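Long-range contacts in hydroquinone dioxygenase large subunit (Pseudomonas sp., PDB 4ZXA), which forms with its small subunit a metal-dependent hydroquinone 1,2-dioxygenase, an enzyme that probably cleaves the aromatic ring of hydroquinone: residues E[58-62]-E[85-89]; E[38-42]-E[135-139]; E[172-176]-E[234-238]. One frame throughout, in Å; residues are numbered along the deposited sequence. Where two conformers were deposited one is given.

Interaction 1 of 3, residues E[58-62]-E[85-89]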
loop_
_atom_site.group_PDB
_atom_site.type_symbol
_atom_site.label_atom_id
_atom_site.label_comp_id
_atom_site.label_asym_id
_atom_site.label_seq_id
_atom_site.Cartn_x
_atom_site.Cartn_y
_atom_site.Cartn_z
ATOM N N SER E 58 13.724 12.722 1.208
ATOM C CA SER E 58 12.649 12.244 2.071
ATOM C C SER E 58 11.808 11.159 1.432
ATOM O O SER E 58 11.792 10.993 0.211
ATOM C CB SER E 58 11.739 13.396 2.495
ATOM O OG SER E 58 12.508 14.452 3.023
ATOM N N HIS E 59 11.086 10.439 2.278
ATOM C CA HIS E 59 10.178 9.415 1.808
ATOM C C HIS E 59 9.081 9.116 2.839
ATOM O O HIS E 59 9.346 8.982 4.036
ATOM C CB HIS E 59 10.963 8.163 1.435
ATOM C CG HIS E 59 10.102 7.038 0.966
ATOM N ND1 HIS E 59 9.498 7.034 -0.270
ATOM C CD2 HIS E 59 9.738 5.882 1.569
ATOM C CE1 HIS E 59 8.806 5.922 -0.417
ATOM N NE2 HIS E 59 8.936 5.202 0.683
ATOM N N LEU E 60 7.845 9.033 2.370
ATOM C CA LEU E 60 6.727 8.777 3.258
ATOM C C LEU E 60 6.271 7.327 3.159
ATOM O O LEU E 60 6.230 6.744 2.074
ATOM C CB LEU E 60 5.550 9.701 2.933
ATOM C CG LEU E 60 5.407 11.088 3.569
ATOM C CD1 LEU E 60 6.610 11.481 4.425
ATOM C CD2 LEU E 60 5.129 12.121 2.489
ATOM N N ILE E 61 5.934 6.756 4.308
ATOM C CA ILE E 61 5.288 5.463 4.370
ATOM C C ILE E 61 4.116 5.559 5.346
ATOM O O ILE E 61 4.288 6.019 6.474
ATOM C CB ILE E 61 6.270 4.373 4.831
ATOM C CG1 ILE E 61 7.498 4.349 3.920
ATOM C CG2 ILE E 61 5.594 3.024 4.871
ATOM C CD1 ILE E 61 8.611 3.453 4.428
ATOM N N PRO E 62 2.919 5.140 4.912
ATOM C CA PRO E 62 1.728 5.112 5.782
ATOM C C PRO E 62 2.063 4.435 7.115
ATOM O O PRO E 62 2.700 3.380 7.110
ATOM C CB PRO E 62 0.741 4.243 5.001
ATOM C CG PRO E 62 1.167 4.410 3.558
ATOM C CD PRO E 62 2.669 4.536 3.593
ATOM N N PHE E 85 10.776 -2.595 3.843
ATOM C CA PHE E 85 9.581 -1.980 4.395
ATOM C C PHE E 85 8.712 -1.630 3.220
ATOM O O PHE E 85 7.497 -1.690 3.285
ATOM C CB PHE E 85 9.940 -0.697 5.128
ATOM C CG PHE E 85 10.478 -0.913 6.505
ATOM C CD1 PHE E 85 11.312 -1.981 6.781
ATOM C CD2 PHE E 85 10.158 -0.026 7.525
ATOM C CE1 PHE E 85 11.826 -2.176 8.065
ATOM C CE2 PHE E 85 10.650 -0.205 8.807
ATOM C CZ PHE E 85 11.498 -1.288 9.083
ATOM N N ASP E 86 9.373 -1.231 2.146
ATOM C CA ASP E 86 8.727 -0.911 0.888
ATOM C C ASP E 86 9.849 -0.769 -0.128
ATOM O O ASP E 86 10.989 -1.104 0.164
ATOM C CB ASP E 86 7.830 0.341 0.985
ATOM C CG ASP E 86 8.618 1.654 1.063
ATOM O OD1 ASP E 86 9.871 1.652 0.954
ATOM O OD2 ASP E 86 7.967 2.710 1.213
ATOM N N HIS E 87 9.545 -0.286 -1.325
ATOM C CA HIS E 87 10.538 -0.302 -2.392
ATOM C C HIS E 87 11.651 0.736 -2.233
ATOM O O HIS E 87 12.515 0.865 -3.101
ATOM C CB HIS E 87 9.861 -0.191 -3.760
ATOM C CG HIS E 87 9.035 -1.387 -4.111
ATOM N ND1 HIS E 87 7.711 -1.507 -3.752
ATOM C CD2 HIS E 87 9.356 -2.526 -4.768
ATOM C CE1 HIS E 87 7.246 -2.668 -4.182
ATOM N NE2 HIS E 87 8.223 -3.303 -4.804
ATOM N N VAL E 88 11.633 1.465 -1.123
ATOM C CA VAL E 88 12.698 2.417 -0.838
ATOM C C VAL E 88 13.489 2.048 0.415
ATOM O O VAL E 88 14.711 2.062 0.398
ATOM C CB VAL E 88 12.135 3.844 -0.700
ATOM C CG1 VAL E 88 13.228 4.817 -0.323
ATOM C CG2 VAL E 88 11.475 4.255 -2.002
ATOM N N ILE E 89 12.786 1.700 1.489
ATOM C CA ILE E 89 13.393 1.555 2.806
ATOM C C ILE E 89 13.551 0.109 3.253
ATOM O O ILE E 89 12.632 -0.688 3.130
ATOM C CB ILE E 89 12.554 2.292 3.873
ATOM C CG1 ILE E 89 12.506 3.791 3.569
ATOM C CG2 ILE E 89 13.126 2.045 5.245
ATOM C CD1 ILE E 89 13.871 4.478 3.634
#
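His-59 meets Asp-86 through a nearly straight hydrogen bond. NE2 of His-59 donates to OD2 of Asp-86 at 2.7 Å, with an N-H...O angle of 173°. The acceptor lies in the plane of the ring and uses its syn lone pair. Ring and carboxylate are turned 74° against each other. CG of His-59 stands anti to the backbone N (chi1 179°), which carries the ring across to Asp-86 and Val-88. Val-88 covers one face of this ring: its CG2 makes a CH-pi contact 3.8 Å from the ring centroid. Beside the bond, CG1 of Ile-61 packs 3.2 Å from OD2 of Asp-86, and CD1 of Ile-61 reaches CG1 of Ile-89 at 4.0 Å.

OD1 of Asp-86 accepts from the backbone N of Val-88 at 2.7 Å. The backbone N of Ile-89 also donates to OD1 of Asp-86, at 3.0 Å. With both oxygens engaged, the carboxylate's rotation is held. Further out, Trp-50 touches His-59, and Phe-66 of helix 63-75 meets Phe-85 edge-to-face. The two bonds to OD1 make an Asx turn within an Asx motif, here closing the hairpin loop between antiparallel strands 82-84 and 89-93 beside strand 55-62, outermost in its sheet within this chain.

Interaction 2 of 3, residues E[38-42]-E[135-139]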
loop_
_atom_site.group_PDB
_atom_site.type_symbol
_atom_site.label_atom_id
_atom_site.label_comp_id
_atom_site.label_asym_id
_atom_site.label_seq_id
_atom_site.Cartn_x
_atom_site.Cartn_y
_atom_site.Cartn_z
ATOM N N GLU E 38 16.937 10.482 9.667
ATOM C CA GLU E 38 15.975 11.049 10.587
ATOM C C GLU E 38 14.634 10.369 10.407
ATOM O O GLU E 38 14.070 10.354 9.309
ATOM C CB GLU E 38 15.807 12.544 10.350
ATOM C CG GLU E 38 15.881 13.354 11.620
ATOM C CD GLU E 38 14.774 14.375 11.735
ATOM O OE1 GLU E 38 13.733 14.221 11.050
ATOM O OE2 GLU E 38 14.949 15.336 12.519
ATOM N N LEU E 39 14.127 9.807 11.496
ATOM C CA LEU E 39 12.825 9.168 11.484
ATOM C C LEU E 39 11.778 9.949 12.299
ATOM O O LEU E 39 11.938 10.138 13.514
ATOM C CB LEU E 39 12.952 7.735 12.005
ATOM C CG LEU E 39 13.963 6.914 11.207
ATOM C CD1 LEU E 39 15.331 6.951 11.857
ATOM C CD2 LEU E 39 13.467 5.476 11.062
ATOM N N SER E 40 10.713 10.394 11.630
ATOM C CA SER E 40 9.605 11.051 12.317
ATOM C C SER E 40 8.287 10.536 11.777
ATOM O O SER E 40 8.247 9.952 10.699
ATOM C CB SER E 40 9.665 12.557 12.104
ATOM O OG SER E 40 9.338 12.873 10.766
ATOM N N ARG E 41 7.208 10.770 12.511
ATOM C CA ARG E 41 5.885 10.388 12.050
ATOM C C ARG E 41 4.868 11.471 12.371
ATOM O O ARG E 41 5.019 12.211 13.334
ATOM C CB ARG E 41 5.456 9.059 12.673
ATOM C CG ARG E 41 4.807 9.190 14.034
ATOM C CD ARG E 41 3.792 8.091 14.274
ATOM N NE ARG E 41 2.526 8.357 13.602
ATOM C CZ ARG E 41 1.446 7.593 13.709
ATOM N NH1 ARG E 41 1.469 6.508 14.462
ATOM N NH2 ARG E 41 0.340 7.917 13.061
ATOM N N ASP E 42 3.830 11.560 11.550
ATOM C CA ASP E 42 2.727 12.463 11.822
ATOM C C ASP E 42 1.436 11.667 11.957
ATOM O O ASP E 42 1.455 10.511 12.359
ATOM C CB ASP E 42 2.602 13.536 10.739
ATOM C CG ASP E 42 2.456 12.955 9.358
ATOM O OD1 ASP E 42 2.032 11.793 9.246
ATOM O OD2 ASP E 42 2.763 13.663 8.383
ATOM N N ASP E 135 7.056 4.505 20.901
ATOM C CA ASP E 135 6.525 5.851 20.788
ATOM C C ASP E 135 5.403 5.999 19.739
ATOM O O ASP E 135 4.424 6.700 19.978
ATOM C CB ASP E 135 7.653 6.852 20.544
ATOM C CG ASP E 135 7.175 8.298 20.637
ATOM O OD1 ASP E 135 6.879 8.755 21.764
ATOM O OD2 ASP E 135 7.088 8.975 19.586
ATOM N N TRP E 136 5.530 5.335 18.590
ATOM C CA TRP E 136 4.586 5.551 17.492
ATOM C C TRP E 136 3.372 4.612 17.505
ATOM O O TRP E 136 2.424 4.787 16.719
ATOM C CB TRP E 136 5.299 5.463 16.139
ATOM C CG TRP E 136 6.371 6.492 15.961
ATOM C CD1 TRP E 136 6.739 7.456 16.851
ATOM C CD2 TRP E 136 7.212 6.664 14.814
ATOM N NE1 TRP E 136 7.753 8.213 16.333
ATOM C CE2 TRP E 136 8.066 7.747 15.083
ATOM C CE3 TRP E 136 7.319 6.005 13.585
ATOM C CZ2 TRP E 136 9.021 8.189 14.172
ATOM C CZ3 TRP E 136 8.269 6.444 12.681
ATOM C CH2 TRP E 136 9.104 7.524 12.977
ATOM N N THR E 137 3.397 3.625 18.393
ATOM C CA THR E 137 2.271 2.718 18.499
ATOM C C THR E 137 1.310 3.124 19.611
ATOM O O THR E 137 1.610 2.988 20.790
ATOM C CB THR E 137 2.721 1.274 18.723
ATOM O OG1 THR E 137 3.688 0.915 17.725
ATOM C CG2 THR E 137 1.522 0.339 18.639
ATOM N N ASN E 138 0.144 3.606 19.208
ATOM C CA ASN E 138 -0.887 4.037 20.124
ATOM C C ASN E 138 -1.612 2.847 20.690
ATOM O O ASN E 138 -1.484 1.744 20.172
ATOM C CB ASN E 138 -1.872 4.936 19.386
ATOM C CG ASN E 138 -1.197 6.139 18.781
ATOM O OD1 ASN E 138 -0.320 6.744 19.405
ATOM N ND2 ASN E 138 -1.574 6.480 17.551
ATOM N N ALA E 139 -2.391 3.083 21.742
ATOM C CA ALA E 139 -3.036 2.011 22.505
ATOM C C ALA E 139 -4.096 1.307 21.678
ATOM O O ALA E 139 -4.641 0.287 22.085
ATOM C CB ALA E 139 -3.659 2.569 23.770
#
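The end of strand 37-41 passes the C-terminal end of helix 122-136, with the CA atoms of Arg-41 and Trp-136 7.4 Å apart. Arg-41 lays its aliphatic chain over one face of the Trp-136 indole. CB sits 3.5 Å above the ring plane, over its centre. CG makes a CH-pi contact 3.5 Å from the centroid of the five-membered ring, only 8° off the normal, and CD of Arg-41 continues to CG of Trp-136 at 3.5 Å. The far end of the indole reaches the strand backbone, where CH2 of Trp-136 comes 3.3 Å from C of Ser-40. The contact thus joins the N-terminal antiparallel sheet to the helix, and Leu-67 of helix 63-75 also touches the indole. NE1 of Trp-136 is bonded to the carbonyl of Arg-30.

A bend at chi3 (-79°) turns the guanidinium 77° from the indole plane. NH1 of Arg-41 makes a weak hydrogen bond to the Trp-136 O at 3.0 Å. NE and NH2 of Arg-41 both hold the Asp-42 O, NE at 2.7 Å, side-on and in the carbonyl plane. NH2 also bonds to the carbonyl of Ala-153, while OD2 of Asp-42 is hydrogen-bonded to OG1 of Thr-308 of the second large subunit.

Interaction 3 of 3, residues E[172-176]-E[234-238]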
loop_
_atom_site.group_PDB
_atom_site.type_symbol
_atom_site.label_atom_id
_atom_site.label_comp_id
_atom_site.label_asym_id
_atom_site.label_seq_id
_atom_site.Cartn_x
_atom_site.Cartn_y
_atom_site.Cartn_z
ATOM N N THR E 172 11.976 -21.971 22.549
ATOM C CA THR E 172 11.829 -23.416 22.485
ATOM C C THR E 172 13.189 -24.114 22.464
ATOM O O THR E 172 13.948 -23.965 21.504
ATOM C CB THR E 172 11.059 -23.850 21.227
ATOM O OG1 THR E 172 9.836 -23.124 21.137
ATOM C CG2 THR E 172 10.755 -25.334 21.289
ATOM N N LYS E 173 13.482 -24.899 23.500
ATOM C CA LYS E 173 14.690 -25.728 23.505
ATOM C C LYS E 173 14.550 -27.023 22.695
ATOM O O LYS E 173 15.461 -27.413 21.959
ATOM C CB LYS E 173 15.131 -26.075 24.927
ATOM C CG LYS E 173 16.293 -27.076 24.916
ATOM C CD LYS E 173 16.832 -27.383 26.295
ATOM C CE LYS E 173 15.795 -28.053 27.161
ATOM N NZ LYS E 173 16.316 -28.244 28.548
ATOM N N ARG E 174 13.416 -27.696 22.841
ATOM C CA ARG E 174 13.210 -28.982 22.178
ATOM C C ARG E 174 11.851 -29.021 21.475
ATOM O O ARG E 174 11.747 -29.197 20.253
ATOM C CB ARG E 174 13.287 -30.092 23.231
ATOM C CG ARG E 174 13.762 -31.441 22.721
ATOM C CD ARG E 174 14.071 -32.393 23.888
ATOM N NE ARG E 174 14.390 -33.738 23.412
ATOM C CZ ARG E 174 14.327 -34.845 24.154
ATOM N NH1 ARG E 174 13.960 -34.787 25.433
ATOM N NH2 ARG E 174 14.637 -36.021 23.609
ATOM N N MET E 175 10.809 -28.859 22.273
ATOM C CA MET E 175 9.452 -28.894 21.783
ATOM C C MET E 175 8.605 -28.173 22.821
ATOM O O MET E 175 8.919 -28.206 24.002
ATOM C CB MET E 175 9.001 -30.350 21.604
ATOM C CG MET E 175 7.523 -30.528 21.303
ATOM S SD MET E 175 7.057 -32.277 21.144
ATOM C CE MET E 175 7.712 -32.594 19.521
ATOM N N PRO E 176 7.547 -27.484 22.389
ATOM C CA PRO E 176 6.641 -26.905 23.391
ATOM C C PRO E 176 5.996 -27.994 24.254
ATOM O O PRO E 176 5.861 -29.141 23.802
ATOM C CB PRO E 176 5.569 -26.219 22.541
ATOM C CG PRO E 176 6.212 -26.002 21.209
ATOM C CD PRO E 176 7.177 -27.127 21.012
ATOM N N VAL E 234 9.436 -21.288 16.744
ATOM C CA VAL E 234 9.952 -22.658 16.763
ATOM C C VAL E 234 9.049 -23.628 17.542
ATOM O O VAL E 234 8.724 -23.374 18.702
ATOM C CB VAL E 234 11.372 -22.725 17.381
ATOM C CG1 VAL E 234 11.809 -24.161 17.532
ATOM C CG2 VAL E 234 12.368 -21.958 16.537
ATOM N N THR E 235 8.661 -24.736 16.905
ATOM C CA THR E 235 7.857 -25.757 17.570
ATOM C C THR E 235 8.525 -27.127 17.648
ATOM O O THR E 235 7.994 -28.023 18.275
ATOM C CB THR E 235 6.445 -25.926 16.945
ATOM O OG1 THR E 235 6.554 -26.143 15.536
ATOM C CG2 THR E 235 5.570 -24.695 17.208
ATOM N N SER E 236 9.673 -27.294 17.003
ATOM C CA SER E 236 10.464 -28.501 17.199
ATOM C C SER E 236 11.903 -28.291 16.733
ATOM O O SER E 236 12.158 -27.663 15.696
ATOM C CB SER E 236 9.841 -29.716 16.498
ATOM O OG SER E 236 9.762 -29.534 15.096
ATOM N N VAL E 237 12.837 -28.826 17.510
ATOM C CA VAL E 237 14.250 -28.653 17.242
ATOM C C VAL E 237 14.937 -29.992 16.985
ATOM O O VAL E 237 14.979 -30.853 17.853
ATOM C CB VAL E 237 14.942 -27.952 18.427
ATOM C CG1 VAL E 237 16.426 -27.716 18.120
ATOM C CG2 VAL E 237 14.239 -26.644 18.747
ATOM N N CYS E 238 15.472 -30.156 15.784
ATOM C CA CYS E 238 16.293 -31.311 15.459
ATOM C C CYS E 238 17.697 -30.832 15.042
ATOM O O CYS E 238 18.000 -30.692 13.844
ATOM C CB CYS E 238 15.638 -32.134 14.345
ATOM S SG CYS E 238 16.656 -33.486 13.708
#
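Thr-172 and Val-234 face each other, and their side chains meet at a slant. OG1 of Thr-172 gives a hydrogen bond to the Val-234 O at 2.7 Å. The hydroxyl comes from above the carbonyl plane, 36° out of it. The first torsion (chi1 -52°) sets OG1 beside its own backbone N and turns CG2 the other way. CB of Thr-172 rests on CG1 of Val-234 at 3.8 Å.

Val-237 sets its CG2 against the loop backbone, 3.5 Å from the Lys-173 O. The N of Val-237 donates to the Arg-174 O at 3.0 Å, bent at 143°. The same Arg-174 O receives a CA-H...O contact from Ser-236 CA at 3.4 Å. Strand 236-238 is one of the two outermost strands, within this chain, of an antiparallel sheet in this cupin enzyme, and the loop lies alongside it. The strand itself pairs with strand 241-249.

CD of Pro-176 comes to 3.0 Å from the Thr-235 O. The small subunit closes on the same region: its Gln-129 donates to the Thr-235 O, its Asp-80 forms a salt bridge with NE of Arg-174, whose side chain turns away from the strand, and its Gln-151 bonds to OG of Ser-236. Further along the chain, the carboxylate of Asp-181 accepts from the backbone N atoms of Lys-173, Arg-174 and Met-175, and the hydroxyl of Ser-182 is hydrogen-bonded to OG1 of Thr-172.

In the fold
Interactions 1 and 2 share the N-terminal antiparallel sheet. Their centres are 14 Å apart, and they do not touch. Interaction 1 lies between the two segments of interaction 2 along the chain. Interaction 3 comes later and sits on the opposite side of the chain's centre, about 36 Å from interaction 1 and 35 Å from interaction 2, centre to centre. No residue of the three contacts belongs to the ligand pocket or metal site. The side chain of Phe-85 is about 13 Å from 4-hydroxybenzonitrile and 14 Å from the cadmium ion; that of Val-234 is about 12 Å from the ligand. Interactions 1 and 2 also approach the second large subunit, whereas interaction 3 meets the small subunit.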